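Local coordinates for conserved hypothetical protein NMB0706 (Neisseria meningitidis, PDB 1RV9), which is of unknown function but belongs to the multi-copper polyphenol oxidoreductase (laccase) family and has an alpha-beta-beta-alpha architecture, at residues A[191-196]-A[207-212]; A[175-180]-A[200-205]; A[115-120]-A[166-171]; A[160-165]-A[217-222]. All blocks are in the same frame, centred on the assembly; numbering follows the deposited sequence.

Contact 1 (A[191-196]-A[207-212]); sequences ATAFEG and YALARL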
loop_
_atom_site.group_PDB
_atom_site.type_symbol
_atom_site.label_atom_id
_atom_site.label_comp_id
_atom_site.label_asym_id
_atom_site.label_seq_id
_atom_site.Cartn_x
_atom_site.Cartn_y
_atom_site.Cartn_z
ATOM N N ALA A 191 -11.522 17.434 5.851
ATOM C CA ALA A 191 -10.856 18.721 5.684
ATOM C C ALA A 191 -9.708 18.870 6.678
ATOM O O ALA A 191 -8.765 19.625 6.443
ATOM C CB ALA A 191 -11.857 19.859 5.863
ATOM N N THR A 192 -9.787 18.146 7.789
ATOM C CA THR A 192 -8.742 18.211 8.802
ATOM C C THR A 192 -7.436 17.611 8.292
ATOM O O THR A 192 -6.374 17.841 8.870
ATOM C CB THR A 192 -9.158 17.459 10.086
ATOM O OG1 THR A 192 -9.438 16.090 9.769
ATOM C CG2 THR A 192 -10.395 18.100 10.701
ATOM N N ALA A 193 -7.521 16.845 7.206
ATOM C CA ALA A 193 -6.347 16.205 6.621
ATOM C C ALA A 193 -5.749 16.994 5.456
ATOM O O ALA A 193 -4.831 16.523 4.784
ATOM C CB ALA A 193 -6.701 14.785 6.170
ATOM N N PHE A 194 -6.281 18.188 5.214
ATOM C CA PHE A 194 -5.783 19.059 4.153
ATOM C C PHE A 194 -5.401 20.398 4.759
ATOM O O PHE A 194 -6.097 20.904 5.639
ATOM C CB PHE A 194 -6.849 19.321 3.082
ATOM C CG PHE A 194 -7.173 18.130 2.228
ATOM C CD1 PHE A 194 -8.106 17.188 2.647
ATOM C CD2 PHE A 194 -6.546 17.957 0.998
ATOM C CE1 PHE A 194 -8.415 16.088 1.845
ATOM C CE2 PHE A 194 -6.847 16.861 0.190
ATOM C CZ PHE A 194 -7.781 15.926 0.615
ATOM N N GLU A 195 -4.297 20.968 4.293
ATOM C CA GLU A 195 -3.871 22.274 4.775
ATOM C C GLU A 195 -3.719 23.201 3.579
ATOM O O GLU A 195 -2.927 22.939 2.672
ATOM C CB GLU A 195 -2.543 22.191 5.524
ATOM C CG GLU A 195 -1.986 23.568 5.870
ATOM C CD GLU A 195 -0.611 23.516 6.498
ATOM O OE1 GLU A 195 0.051 22.464 6.402
ATOM O OE2 GLU A 195 -0.185 24.537 7.079
ATOM N N GLY A 196 -4.494 24.279 3.571
ATOM C CA GLY A 196 -4.411 25.220 2.475
ATOM C C GLY A 196 -3.076 25.933 2.508
ATOM O O GLY A 196 -2.629 26.366 3.570
ATOM N N TYR A 207 -1.993 9.757 5.358
ATOM C CA TYR A 207 -2.075 8.969 6.579
ATOM C C TYR A 207 -3.299 9.386 7.382
ATOM O O TYR A 207 -4.061 8.543 7.855
ATOM C CB TYR A 207 -0.817 9.151 7.433
ATOM C CG TYR A 207 0.460 8.678 6.776
ATOM C CD1 TYR A 207 0.540 7.417 6.180
ATOM C CD2 TYR A 207 1.599 9.481 6.772
ATOM C CE1 TYR A 207 1.727 6.972 5.601
ATOM C CE2 TYR A 207 2.788 9.045 6.195
ATOM C CZ TYR A 207 2.846 7.791 5.614
ATOM O OH TYR A 207 4.025 7.361 5.050
ATOM N N ALA A 208 -3.481 10.694 7.532
ATOM C CA ALA A 208 -4.614 11.218 8.283
ATOM C C ALA A 208 -5.931 10.863 7.602
ATOM O O ALA A 208 -6.914 10.533 8.266
ATOM C CB ALA A 208 -4.489 12.725 8.433
ATOM N N LEU A 209 -5.954 10.939 6.274
ATOM C CA LEU A 209 -7.161 10.599 5.533
ATOM C C LEU A 209 -7.485 9.125 5.753
ATOM O O LEU A 209 -8.637 8.762 5.972
ATOM C CB LEU A 209 -6.976 10.876 4.034
ATOM C CG LEU A 209 -7.002 12.348 3.602
ATOM C CD1 LEU A 209 -6.561 12.468 2.147
ATOM C CD2 LEU A 209 -8.411 12.913 3.775
ATOM N N ALA A 210 -6.464 8.276 5.695
ATOM C CA ALA A 210 -6.673 6.848 5.896
ATOM C C ALA A 210 -7.154 6.557 7.313
ATOM O O ALA A 210 -8.049 5.741 7.505
ATOM C CB ALA A 210 -5.387 6.077 5.604
ATOM N N ARG A 211 -6.564 7.222 8.303
ATOM C CA ARG A 211 -6.975 7.002 9.689
ATOM C C ARG A 211 -8.436 7.380 9.892
ATOM O O ARG A 211 -9.169 6.685 10.594
ATOM C CB ARG A 211 -6.098 7.803 10.657
ATOM C CG ARG A 211 -4.656 7.338 10.729
ATOM C CD ARG A 211 -3.961 7.851 11.987
ATOM N NE ARG A 211 -2.515 7.663 11.920
ATOM C CZ ARG A 211 -1.699 8.429 11.202
ATOM N NH1 ARG A 211 -2.188 9.441 10.494
ATOM N NH2 ARG A 211 -0.395 8.178 11.177
ATOM N N LEU A 212 -8.857 8.485 9.281
ATOM C CA LEU A 212 -10.243 8.936 9.393
ATOM C C LEU A 212 -11.190 7.899 8.801
ATOM O O LEU A 212 -12.183 7.511 9.421
ATOM C CB LEU A 212 -10.440 10.263 8.651
ATOM C CG LEU A 212 -10.046 11.570 9.335
ATOM C CD1 LEU A 212 -10.166 12.724 8.348
ATOM C CD2 LEU A 212 -10.953 11.803 10.539
#
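A208 opens the contact from the helix side, setting its methyl against that of A193, CB to CB 3.8 Å; both CA-CB bonds aim across the gap, and here the two backbones run nearest each other. The amide of A208 is also the one capped by OD1 of D205, which ties this first helical turn down at its N-terminal end. One residue on, L209 does most of the packing. With its CG anti to the carbonyl carbon (chi1 -74°) the isobutyl group swings to where its two methyls can share the work. CD2 presses into CB of A193 at 3.5 Å, tighter than ordinary carbon contact, and also meets CE1 of F194 at 3.7 Å. CD1 sits 4.0 Å from CZ of the same ring. The leucine and phenylalanine side chains cross at about a right angle, and beyond them L209 leans on F183 of helix 177-184. A turn later L212 reaches back with CD1, 3.7 Å from OG1 of T192. That hydroxyl has its polar partner in the carbonyl of E189, so the leucine merely brushes its flank at the outer margin. Mostly apolar packing thus sets the 3-10 turn before strand 194-198 on the start of helix 206-217, which follows strand 201-204, so the helix rests on the small antiparallel sheet of 174-175, 201-204 and 194-198.

Contact 2 (A[175-180]-A[200-205]); sequences VGQDVF and GKFLAD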
loop_
_atom_site.group_PDB
_atom_site.type_symbol
_atom_site.label_atom_id
_atom_site.label_comp_id
_atom_site.label_asym_id
_atom_site.label_seq_id
_atom_site.Cartn_x
_atom_site.Cartn_y
_atom_site.Cartn_z
ATOM N N VAL A 175 -1.753 19.054 -3.658
ATOM C CA VAL A 175 -2.867 18.764 -4.555
ATOM C C VAL A 175 -3.784 19.961 -4.788
ATOM O O VAL A 175 -3.636 21.009 -4.153
ATOM C CB VAL A 175 -3.731 17.607 -4.017
ATOM C CG1 VAL A 175 -2.880 16.357 -3.839
ATOM C CG2 VAL A 175 -4.367 18.009 -2.700
ATOM N N GLY A 176 -4.741 19.778 -5.694
ATOM C CA GLY A 176 -5.686 20.831 -6.020
ATOM C C GLY A 176 -7.069 20.641 -5.423
ATOM O O GLY A 176 -7.301 19.736 -4.622
ATOM N N GLN A 177 -7.996 21.499 -5.837
ATOM C CA GLN A 177 -9.370 21.478 -5.352
ATOM C C GLN A 177 -10.129 20.201 -5.712
ATOM O O GLN A 177 -11.047 19.793 -4.997
ATOM C CB GLN A 177 -10.122 22.690 -5.908
ATOM C CG GLN A 177 -11.440 22.986 -5.218
ATOM C CD GLN A 177 -11.252 23.410 -3.774
ATOM O OE1 GLN A 177 -10.500 24.342 -3.480
ATOM N NE2 GLN A 177 -11.935 22.728 -2.864
ATOM N N ASP A 178 -9.752 19.572 -6.818
ATOM C CA ASP A 178 -10.426 18.351 -7.243
ATOM C C ASP A 178 -10.188 17.228 -6.235
ATOM O O ASP A 178 -11.123 16.524 -5.854
ATOM C CB ASP A 178 -9.951 17.942 -8.644
ATOM C CG ASP A 178 -8.478 17.581 -8.688
ATOM O OD1 ASP A 178 -7.660 18.298 -8.070
ATOM O OD2 ASP A 178 -8.134 16.583 -9.359
ATOM N N VAL A 179 -8.943 17.074 -5.797
ATOM C CA VAL A 179 -8.607 16.046 -4.818
ATOM C C VAL A 179 -9.300 16.392 -3.506
ATOM O O VAL A 179 -9.870 15.530 -2.836
ATOM C CB VAL A 179 -7.086 15.977 -4.571
ATOM C CG1 VAL A 179 -6.778 14.916 -3.527
ATOM C CG2 VAL A 179 -6.364 15.671 -5.872
ATOM N N PHE A 180 -9.253 17.670 -3.149
ATOM C CA PHE A 180 -9.878 18.147 -1.924
ATOM C C PHE A 180 -11.364 17.795 -1.905
ATOM O O PHE A 180 -11.865 17.225 -0.934
ATOM C CB PHE A 180 -9.683 19.665 -1.807
ATOM C CG PHE A 180 -10.271 20.258 -0.560
ATOM C CD1 PHE A 180 -11.619 20.590 -0.502
ATOM C CD2 PHE A 180 -9.479 20.469 0.562
ATOM C CE1 PHE A 180 -12.172 21.127 0.661
ATOM C CE2 PHE A 180 -10.020 21.005 1.728
ATOM C CZ PHE A 180 -11.370 21.334 1.777
ATOM N N GLY A 200 -5.274 27.997 -4.138
ATOM C CA GLY A 200 -6.101 26.833 -4.399
ATOM C C GLY A 200 -5.355 25.517 -4.274
ATOM O O GLY A 200 -5.818 24.485 -4.762
ATOM N N LYS A 201 -4.193 25.555 -3.630
ATOM C CA LYS A 201 -3.387 24.355 -3.436
ATOM C C LYS A 201 -3.453 23.917 -1.979
ATOM O O LYS A 201 -3.670 24.736 -1.082
ATOM C CB LYS A 201 -1.932 24.611 -3.840
ATOM C CG LYS A 201 -1.755 24.995 -5.306
ATOM C CD LYS A 201 -2.495 24.031 -6.239
ATOM C CE LYS A 201 -1.883 22.636 -6.246
ATOM N NZ LYS A 201 -0.576 22.587 -6.960
ATOM N N PHE A 202 -3.268 22.620 -1.753
ATOM C CA PHE A 202 -3.320 22.054 -0.410
ATOM C C PHE A 202 -2.242 21.009 -0.218
ATOM O O PHE A 202 -1.751 20.423 -1.177
ATOM C CB PHE A 202 -4.650 21.329 -0.169
ATOM C CG PHE A 202 -5.863 22.153 -0.451
ATOM C CD1 PHE A 202 -6.518 22.821 0.575
ATOM C CD2 PHE A 202 -6.364 22.248 -1.745
ATOM C CE1 PHE A 202 -7.660 23.574 0.316
ATOM C CE2 PHE A 202 -7.501 22.997 -2.014
ATOM C CZ PHE A 202 -8.150 23.660 -0.982
ATOM N N LEU A 203 -1.890 20.780 1.040
ATOM C CA LEU A 203 -0.950 19.730 1.393
ATOM C C LEU A 203 -1.902 18.656 1.897
ATOM O O LEU A 203 -2.647 18.880 2.854
ATOM C CB LEU A 203 -0.014 20.167 2.518
ATOM C CG LEU A 203 1.042 21.197 2.125
ATOM C CD1 LEU A 203 1.910 21.516 3.330
ATOM C CD2 LEU A 203 1.886 20.647 0.981
ATOM N N ALA A 204 -1.903 17.503 1.239
ATOM C CA ALA A 204 -2.792 16.414 1.622
ATOM C C ALA A 204 -2.065 15.378 2.464
ATOM O O ALA A 204 -0.972 14.939 2.117
ATOM C CB ALA A 204 -3.378 15.763 0.377
ATOM N N ASP A 205 -2.686 14.994 3.574
ATOM C CA ASP A 205 -2.115 14.011 4.485
ATOM C C ASP A 205 -2.803 12.660 4.275
ATOM O O ASP A 205 -3.862 12.399 4.848
ATOM C CB ASP A 205 -2.315 14.476 5.931
ATOM C CG ASP A 205 -1.574 13.620 6.933
ATOM O OD1 ASP A 205 -1.208 12.471 6.596
ATOM O OD2 ASP A 205 -1.370 14.093 8.072
HETATM O O HOH W 1 -7.127 24.067 -7.146
#
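The rings of F202 and F180 form an offset stack, centroids 4.6 Å apart and planes 24° from parallel. CD2 of F180 lies over one face of F202, displaced toward the rim, and comes 3.6 Å from CE1. At the edge of the F202 ring sits OE1 of Q177, 3.5 Å from CZ; because it lies in the ring plane, the oxygen meets ring C-H groups and not the pi cloud. The amide itself stands nearly upright to the ring, 84° between planes. The bend of the Q177 chain at chi2 (66°) brings the amide over to that edge, while its NE2 is held by D181. F180 is in turn edge-to-face with F194.

Behind the rings the backbones pair. V175 and F202 are an antiparallel hydrogen-bonded pair: V175 N gives to F202 O at 2.8 Å, and F202 N returns a bond of 2.9 Å to V175 O. Beside this pair CG2 of V175 packs on CB of A204 at 3.9 Å. K201, folded at every torsion beyond CB, brings CE to 3.2 Å from V175 O before its ammonium reaches E174 in a salt bridge. At the N-cap end, where G176 precedes helix 177-184, a water takes the N-H of Q177 and donates to G200 O, 2.8 Å. The chemistry is thus divided: a strand pair and a bridging water fix the backbones, the stack fixes the helix over the hairpin, and V175 O takes the F202 N-H while lying against the lysine methylene.

Contact 3 (A[115-120]-A[166-171]); sequences TADCLP and PAISAD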
loop_
_atom_site.group_PDB
_atom_site.type_symbol
_atom_site.label_atom_id
_atom_site.label_comp_id
_atom_site.label_asym_id
_atom_site.label_seq_id
_atom_site.Cartn_x
_atom_site.Cartn_y
_atom_site.Cartn_z
ATOM N N THR A 115 3.981 0.418 -4.718
ATOM C CA THR A 115 3.840 1.867 -4.636
ATOM C C THR A 115 5.161 2.625 -4.750
ATOM O O THR A 115 6.239 2.042 -4.663
ATOM C CB THR A 115 3.214 2.276 -3.281
ATOM O OG1 THR A 115 4.123 1.941 -2.225
ATOM C CG2 THR A 115 1.900 1.543 -3.044
ATOM N N ALA A 116 5.042 3.936 -4.931
ATOM C CA ALA A 116 6.173 4.857 -5.008
ATOM C C ALA A 116 5.590 6.245 -4.736
ATOM O O ALA A 116 5.749 7.164 -5.536
ATOM C CB ALA A 116 6.830 4.808 -6.389
ATOM N N ASP A 117 4.895 6.351 -3.599
ATOM C CA ASP A 117 4.230 7.564 -3.096
ATOM C C ASP A 117 2.820 7.237 -2.612
ATOM O O ASP A 117 2.402 7.684 -1.545
ATOM C CB ASP A 117 4.116 8.671 -4.156
ATOM C CG ASP A 117 5.378 9.517 -4.281
ATOM O OD1 ASP A 117 6.315 9.359 -3.466
ATOM O OD2 ASP A 117 5.424 10.351 -5.207
ATOM N N CYS A 118 2.080 6.462 -3.400
ATOM C CA CYS A 118 0.720 6.113 -3.005
ATOM C C CYS A 118 0.736 5.317 -1.710
ATOM O O CYS A 118 1.719 4.657 -1.380
ATOM C CB CYS A 118 0.015 5.331 -4.115
ATOM S SG CYS A 118 -0.383 6.353 -5.557
ATOM N N LEU A 119 -0.367 5.369 -0.977
ATOM C CA LEU A 119 -0.446 4.696 0.309
ATOM C C LEU A 119 -0.752 3.204 0.308
ATOM O O LEU A 119 -1.779 2.778 -0.212
ATOM C CB LEU A 119 -1.490 5.397 1.182
ATOM C CG LEU A 119 -1.729 4.783 2.561
ATOM C CD1 LEU A 119 -0.516 5.025 3.454
ATOM C CD2 LEU A 119 -2.984 5.396 3.175
ATOM N N PRO A 120 0.151 2.389 0.882
ATOM C CA PRO A 120 -0.081 0.945 0.945
ATOM C C PRO A 120 -0.724 0.696 2.308
ATOM O O PRO A 120 -0.273 1.249 3.311
ATOM C CB PRO A 120 1.328 0.336 0.891
ATOM C CG PRO A 120 2.294 1.522 0.849
ATOM C CD PRO A 120 1.518 2.719 1.315
ATOM N N PRO A 166 4.818 2.910 3.845
ATOM C CA PRO A 166 5.529 4.111 3.400
ATOM C C PRO A 166 4.828 4.817 2.245
ATOM O O PRO A 166 4.581 4.215 1.204
ATOM C CB PRO A 166 6.904 3.569 3.015
ATOM C CG PRO A 166 6.593 2.193 2.519
ATOM C CD PRO A 166 5.585 1.690 3.533
ATOM N N ALA A 167 4.506 6.093 2.440
ATOM C CA ALA A 167 3.837 6.880 1.411
ATOM C C ALA A 167 4.397 8.293 1.404
ATOM O O ALA A 167 5.274 8.631 2.203
ATOM C CB ALA A 167 2.330 6.923 1.678
ATOM N N ILE A 168 3.896 9.115 0.493
ATOM C CA ILE A 168 4.343 10.496 0.421
ATOM C C ILE A 168 3.645 11.209 1.577
ATOM O O ILE A 168 2.436 11.045 1.779
ATOM C CB ILE A 168 3.961 11.129 -0.940
ATOM C CG1 ILE A 168 4.479 12.565 -1.011
ATOM C CG2 ILE A 168 2.447 11.066 -1.150
ATOM C CD1 ILE A 168 4.385 13.176 -2.395
ATOM N N SER A 169 4.408 11.973 2.353
ATOM C CA SER A 169 3.840 12.673 3.497
ATOM C C SER A 169 3.204 14.003 3.113
ATOM O O SER A 169 3.460 14.542 2.038
ATOM C CB SER A 169 4.912 12.904 4.564
ATOM O OG SER A 169 5.821 13.908 4.161
ATOM N N ALA A 170 2.377 14.523 4.012
ATOM C CA ALA A 170 1.675 15.780 3.791
ATOM C C ALA A 170 2.591 16.883 3.274
ATOM O O ALA A 170 2.259 17.577 2.310
ATOM C CB ALA A 170 1.005 16.221 5.086
ATOM N N ASP A 171 3.746 17.034 3.911
ATOM C CA ASP A 171 4.703 18.063 3.522
ATOM C C ASP A 171 5.065 18.068 2.044
ATOM O O ASP A 171 5.346 19.122 1.472
ATOM C CB ASP A 171 5.986 17.924 4.342
ATOM C CG ASP A 171 5.824 18.414 5.761
ATOM O OD1 ASP A 171 5.461 19.597 5.938
ATOM O OD2 ASP A 171 6.062 17.622 6.696
HETATM O O HOH W 2 4.374 4.540 -1.413
#
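The methyl of A167 is the apolar centre, resting 3.9 Å from CD1 of L119 and marginally nearer that residue's CA. L119 has its CG anti to the backbone N (chi1 178°), which brings the CD1 branch down to the alanine. To one side the rings of P120 and P166 approach loosely, CG to CD 4.3 Å, with CD of P120 closer to the carbonyl oxygen of P166. To the other, I168 lies obliquely across D117: CB of I168 is 3.9 Å from OD1 of D117. CG2 of I168 rests against the D117 carbonyl.

That carbonyl starts the polar rim. I168 N bonds to D117 O at 2.9 Å, using a lone pair in the carbonyl plane, while the carboxylate turns to T229, S238 and the amide of R240. A nearby water fills all four of its positions: it accepts from T115 OG1 and from D117 N, and donates to C118 O and, at 2.6 Å, to P166 O. The CA-CB bond of C118 points away from 166-171; its side chain touches H135 and lies about 5 Å from a bound sulfate, probably from the crystallisation liquor. Zinc-binding relatives with a cysteine and histidines leave an active site here as a possibility. The turn carrying C118 is joined to 166-171 by one backbone hydrogen bond and, beside it, by a four-coordinate water.

Contact 4 (A[160-165]-A[217-222]); sequences MMAYLG and EGVGGV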
loop_
_atom_site.group_PDB
_atom_site.type_symbol
_atom_site.label_atom_id
_atom_site.label_comp_id
_atom_site.label_asym_id
_atom_site.label_seq_id
_atom_site.Cartn_x
_atom_site.Cartn_y
_atom_site.Cartn_z
ATOM N N MET A 160 -9.973 -5.969 13.690
ATOM C CA MET A 160 -9.018 -5.672 12.628
ATOM C C MET A 160 -7.998 -4.625 13.031
ATOM O O MET A 160 -8.254 -3.765 13.874
ATOM C CB MET A 160 -9.717 -5.128 11.385
ATOM C CG MET A 160 -10.561 -6.095 10.609
ATOM S SD MET A 160 -11.142 -5.227 9.141
ATOM C CE MET A 160 -12.177 -6.475 8.404
ATOM N N MET A 161 -6.831 -4.702 12.410
ATOM C CA MET A 161 -5.800 -3.713 12.633
ATOM C C MET A 161 -5.267 -3.401 11.242
ATOM O O MET A 161 -5.226 -4.275 10.375
ATOM C CB MET A 161 -4.698 -4.230 13.567
ATOM C CG MET A 161 -3.900 -5.410 13.078
ATOM S SD MET A 161 -2.694 -5.919 14.336
ATOM C CE MET A 161 -3.681 -6.936 15.324
ATOM N N ALA A 162 -4.905 -2.145 11.024
ATOM C CA ALA A 162 -4.398 -1.716 9.730
ATOM C C ALA A 162 -3.028 -1.089 9.878
ATOM O O ALA A 162 -2.740 -0.427 10.876
ATOM C CB ALA A 162 -5.360 -0.717 9.099
ATOM N N TYR A 163 -2.175 -1.310 8.884
ATOM C CA TYR A 163 -0.840 -0.743 8.908
ATOM C C TYR A 163 -0.678 0.200 7.730
ATOM O O TYR A 163 -0.928 -0.174 6.582
ATOM C CB TYR A 163 0.219 -1.844 8.821
ATOM C CG TYR A 163 1.632 -1.325 8.938
ATOM C CD1 TYR A 163 2.137 -0.894 10.163
ATOM C CD2 TYR A 163 2.459 -1.248 7.818
ATOM C CE1 TYR A 163 3.437 -0.397 10.271
ATOM C CE2 TYR A 163 3.754 -0.756 7.914
ATOM C CZ TYR A 163 4.237 -0.334 9.140
ATOM O OH TYR A 163 5.525 0.147 9.232
ATOM N N LEU A 164 -0.276 1.431 8.021
ATOM C CA LEU A 164 -0.063 2.423 6.980
ATOM C C LEU A 164 1.398 2.313 6.554
ATOM O O LEU A 164 2.308 2.649 7.316
ATOM C CB LEU A 164 -0.359 3.826 7.513
ATOM C CG LEU A 164 -1.747 3.999 8.137
ATOM C CD1 LEU A 164 -1.906 5.441 8.614
ATOM C CD2 LEU A 164 -2.831 3.642 7.128
ATOM N N GLY A 165 1.608 1.830 5.334
ATOM C CA GLY A 165 2.951 1.663 4.815
ATOM C C GLY A 165 3.592 2.966 4.382
ATOM O O GLY A 165 2.991 4.031 4.513
ATOM N N GLU A 217 -14.948 3.444 9.694
ATOM C CA GLU A 217 -15.431 2.132 9.294
ATOM C C GLU A 217 -15.504 1.171 10.481
ATOM O O GLU A 217 -16.210 0.167 10.427
ATOM C CB GLU A 217 -14.530 1.565 8.192
ATOM C CG GLU A 217 -15.250 0.707 7.168
ATOM C CD GLU A 217 -16.373 1.435 6.426
ATOM O OE1 GLU A 217 -16.530 2.671 6.569
ATOM O OE2 GLU A 217 -17.100 0.756 5.678
ATOM N N GLY A 218 -14.772 1.483 11.547
ATOM C CA GLY A 218 -14.802 0.639 12.731
ATOM C C GLY A 218 -13.551 -0.168 13.010
ATOM O O GLY A 218 -13.534 -0.984 13.931
ATOM N N VAL A 219 -12.501 0.046 12.225
ATOM C CA VAL A 219 -11.259 -0.689 12.431
ATOM C C VAL A 219 -10.710 -0.420 13.834
ATOM O O VAL A 219 -10.545 0.732 14.239
ATOM C CB VAL A 219 -10.220 -0.310 11.352
ATOM C CG1 VAL A 219 -8.877 -0.953 11.659
ATOM C CG2 VAL A 219 -10.723 -0.776 9.988
ATOM N N GLY A 220 -10.438 -1.500 14.564
ATOM C CA GLY A 220 -9.945 -1.404 15.930
ATOM C C GLY A 220 -8.648 -0.666 16.193
ATOM O O GLY A 220 -8.520 0.013 17.214
ATOM N N GLY A 221 -7.675 -0.799 15.298
ATOM C CA GLY A 221 -6.410 -0.119 15.501
ATOM C C GLY A 221 -5.694 0.185 14.203
ATOM O O GLY A 221 -5.771 -0.592 13.255
ATOM N N VAL A 222 -5.007 1.323 14.164
ATOM C CA VAL A 222 -4.256 1.745 12.985
ATOM C C VAL A 222 -2.828 2.067 13.408
ATOM O O VAL A 222 -2.600 2.836 14.348
ATOM C CB VAL A 222 -4.897 2.980 12.326
ATOM C CG1 VAL A 222 -4.160 3.325 11.041
ATOM C CG2 VAL A 222 -6.363 2.708 12.038
#
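L164 and V222 cross obliquely, with CG1 of the valine set against the branch point of the leucine, 3.8 Å from CG, and nearly as close to CD1. V222 holds CG1 anti to its backbone N (chi1 -175°), which turns that methyl onto the leucine. V219 aims its CG1 at the backbone of M160, 3.6 Å from the carbonyl oxygen, and the same methyl looks across at CB of A162 from 4.4 Å. A162 and V222 lie on one face of the sheet, M161 on the other. G221 adds no side chain on that face; M161 runs away from the contact to touch W22 and R126.

Underneath, the strands run parallel. A162 N bonds to G221 O at 2.9 Å, and the same oxygen receives a C-H contact from CA of M161, 3.2 Å away. The bond from G221 N to M160 O is weak (3.3 Å, 140°), as the pairing frays into the turn. That turn begins at G218, where a Schellman motif ends helix 206-217.

Helix 206-217 lies on the face of A162, touching it through L214 and L164 through A210, while I150 of helix 145-153 meets both M160 and V219. The long excursion from 160-164 to its parallel neighbour 221-224 ends in helix 206-217, a beta-alpha-beta type of crossover. Strand 119-125 pairs antiparallel with the other edge of 160-164, leaving 221-224 outermost in this chain.

Overall arrangement
Contacts 1 and 2 meet on one small sheet: their centres lie 11 Å apart, and A193 O meets D205 N at 2.9 Å, a probable hydrogen bond, where the hairpin passes into helix 206-217. That helix joins them to the core. Y207 OH lies 2.9 Å from A167 N, linking contact 1 to contact 3, and A210 packs on L164 of contact 4. Contacts 3 and 4 share neighbouring strands, 119-125 and 160-164, with P120 O 2.8 Å from G165 N. Contact 2 is farthest from contact 4, centres 24 Å apart. Of the four, contact 3 is the one near a bound sulfate; the ion is probably from the crystallisation liquor but may mark a pocket.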